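Local coordinates for putative enoyl-CoA hydratase/isomerase (Bordetella parapertussis, PDB 3ISA), which probably acts on acyl-CoA thioesters as a hydratase or isomerase of the crotonase superfamily, its exact substrate being unknown, at residues L102-H106 with W186-I190. Sequence-based numbering, arbitrary orientation.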
loop_
_atom_site.group_PDB
_atom_site.type_symbol
_atom_site.label_atom_id
_atom_site.label_comp_id
_atom_site.label_asym_id
_atom_site.label_seq_id
_atom_site.Cartn_x
_atom_site.Cartn_y
_atom_site.Cartn_z
ATOM N N LEU D 102 -13.722 -22.336 14.039
ATOM C CA LEU D 102 -14.454 -23.388 13.354
ATOM C C LEU D 102 -15.946 -23.067 13.372
ATOM O O LEU D 102 -16.530 -22.801 14.430
ATOM C CB LEU D 102 -14.183 -24.754 14.023
ATOM C CG LEU D 102 -15.078 -25.971 13.683
ATOM C CD1 LEU D 102 -14.917 -26.355 12.238
ATOM C CD2 LEU D 102 -14.742 -27.171 14.554
ATOM N N ALA D 103 -16.578 -23.121 12.211
ATOM C CA ALA D 103 -18.012 -22.897 12.145
ATOM C C ALA D 103 -18.692 -24.135 11.573
ATOM O O ALA D 103 -18.153 -24.789 10.685
ATOM C CB ALA D 103 -18.329 -21.684 11.320
ATOM N N LEU D 104 -19.878 -24.429 12.088
ATOM C CA LEU D 104 -20.621 -25.617 11.715
ATOM C C LEU D 104 -22.047 -25.194 11.407
ATOM O O LEU D 104 -22.802 -24.823 12.316
ATOM C CB LEU D 104 -20.593 -26.633 12.862
ATOM C CG LEU D 104 -19.228 -27.177 13.301
ATOM C CD1 LEU D 104 -19.337 -27.806 14.696
ATOM C CD2 LEU D 104 -18.647 -28.157 12.294
ATOM N N ALA D 105 -22.391 -25.186 10.117
ATOM C CA ALA D 105 -23.675 -24.651 9.661
ATOM C C ALA D 105 -24.622 -25.763 9.252
ATOM O O ALA D 105 -24.190 -26.809 8.766
ATOM C CB ALA D 105 -23.492 -23.716 8.490
ATOM N N HIS D 106 -25.909 -25.507 9.449
ATOM C CA HIS D 106 -26.963 -26.387 8.991
ATOM C C HIS D 106 -28.153 -25.511 8.659
ATOM O O HIS D 106 -28.148 -24.325 8.996
ATOM C CB HIS D 106 -27.281 -27.492 10.025
ATOM C CG HIS D 106 -27.865 -26.997 11.317
ATOM N ND1 HIS D 106 -27.158 -26.229 12.215
ATOM C CD2 HIS D 106 -29.079 -27.206 11.879
ATOM C CE1 HIS D 106 -27.922 -25.959 13.259
ATOM N NE2 HIS D 106 -29.094 -26.538 13.079
ATOM N N TRP D 186 -19.783 -33.946 13.668
ATOM C CA TRP D 186 -19.308 -32.665 14.217
ATOM C C TRP D 186 -18.408 -32.787 15.473
ATOM O O TRP D 186 -17.354 -32.130 15.509
ATOM C CB TRP D 186 -20.467 -31.678 14.400
ATOM C CG TRP D 186 -21.059 -31.155 13.098
ATOM C CD1 TRP D 186 -20.725 -31.531 11.826
ATOM C CD2 TRP D 186 -22.091 -30.164 12.960
ATOM N NE1 TRP D 186 -21.471 -30.827 10.908
ATOM C CE2 TRP D 186 -22.323 -29.989 11.580
ATOM C CE3 TRP D 186 -22.856 -29.415 13.878
ATOM C CZ2 TRP D 186 -23.276 -29.092 11.087
ATOM C CZ3 TRP D 186 -23.802 -28.522 13.387
ATOM C CH2 TRP D 186 -24.001 -28.367 12.002
ATOM N N PRO D 187 -18.783 -33.626 16.487
ATOM C CA PRO D 187 -17.835 -33.799 17.604
ATOM C C PRO D 187 -16.405 -34.200 17.207
ATOM O O PRO D 187 -15.453 -33.638 17.753
ATOM C CB PRO D 187 -18.503 -34.885 18.471
ATOM C CG PRO D 187 -19.959 -34.663 18.237
ATOM C CD PRO D 187 -20.025 -34.395 16.745
ATOM N N ALA D 188 -16.259 -35.129 16.259
ATOM C CA ALA D 188 -14.940 -35.534 15.764
ATOM C C ALA D 188 -14.188 -34.391 15.054
ATOM O O ALA D 188 -12.957 -34.258 15.197
ATOM C CB ALA D 188 -15.049 -36.755 14.857
ATOM N N LEU D 189 -14.926 -33.572 14.306
ATOM C CA LEU D 189 -14.342 -32.395 13.643
ATOM C C LEU D 189 -13.833 -31.380 14.665
ATOM O O LEU D 189 -12.781 -30.764 14.473
ATOM C CB LEU D 189 -15.351 -31.742 12.692
ATOM C CG LEU D 189 -15.730 -32.510 11.422
ATOM C CD1 LEU D 189 -16.827 -31.742 10.676
ATOM C CD2 LEU D 189 -14.524 -32.757 10.526
ATOM N N ILE D 190 -14.576 -31.229 15.758
ATOM C CA ILE D 190 -14.181 -30.314 16.833
ATOM C C ILE D 190 -12.891 -30.796 17.493
ATOM O O ILE D 190 -11.945 -30.012 17.691
ATOM C CB ILE D 190 -15.314 -30.119 17.869
ATOM C CG1 ILE D 190 -16.483 -29.390 17.203
ATOM C CG2 ILE D 190 -14.798 -29.330 19.103
ATOM C CD1 ILE D 190 -17.775 -29.363 18.021
#
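One face of the Trp186 indole is laid against Leu104, while the far edge of its six-membered ring meets Ala105, the last residue of strand 100-105, and His106 just beyond it. Over the face, Leu104 CB stands 3.6 Å from the centroid of the six-membered ring and 7° off its normal, an almost upright CH-pi contact. The leucine then runs back along the indole: with its CG beside the backbone N (chi1 -61°), CD2 lies over the pyrrole part, 3.9 Å from Trp186 CG, while CD1 hangs past the rim near Trp186 CB and CE3. At the edge, His106 ND1 lies in the indole plane, 3.8 Å from Trp186 CH2; the two rings are inclined at 68° in an oblique pair. Ala105 O approaches the same rim, 3.4 Å from Trp186 CZ2. Trp186 NE1 is hydrogen-bonded to Ala181 O, which limits how far the indole can turn within its plane, and the imidazole is tied through NE2 to Gly60 O.

The arrangement illustrates how a helix packs on a beta-sheet in the crotonase fold: strand 100-105 is an inner strand of the main sheet, and the first turn of helix 186-197 runs nearly antiparallel to it, the short axes 10.4 Å apart. Alternate strand residues, Leu102 and Leu104, point at the helix. Farther along, Leu102 CD2 touches Ile190 CG1 at 3.9 Å, the side chains crossing at about a right angle, and Leu104 CD1 meets Ile190 CD1 at 4.0 Å. Tyr124 and Val55, from the flanking strands, extend this apolar layer.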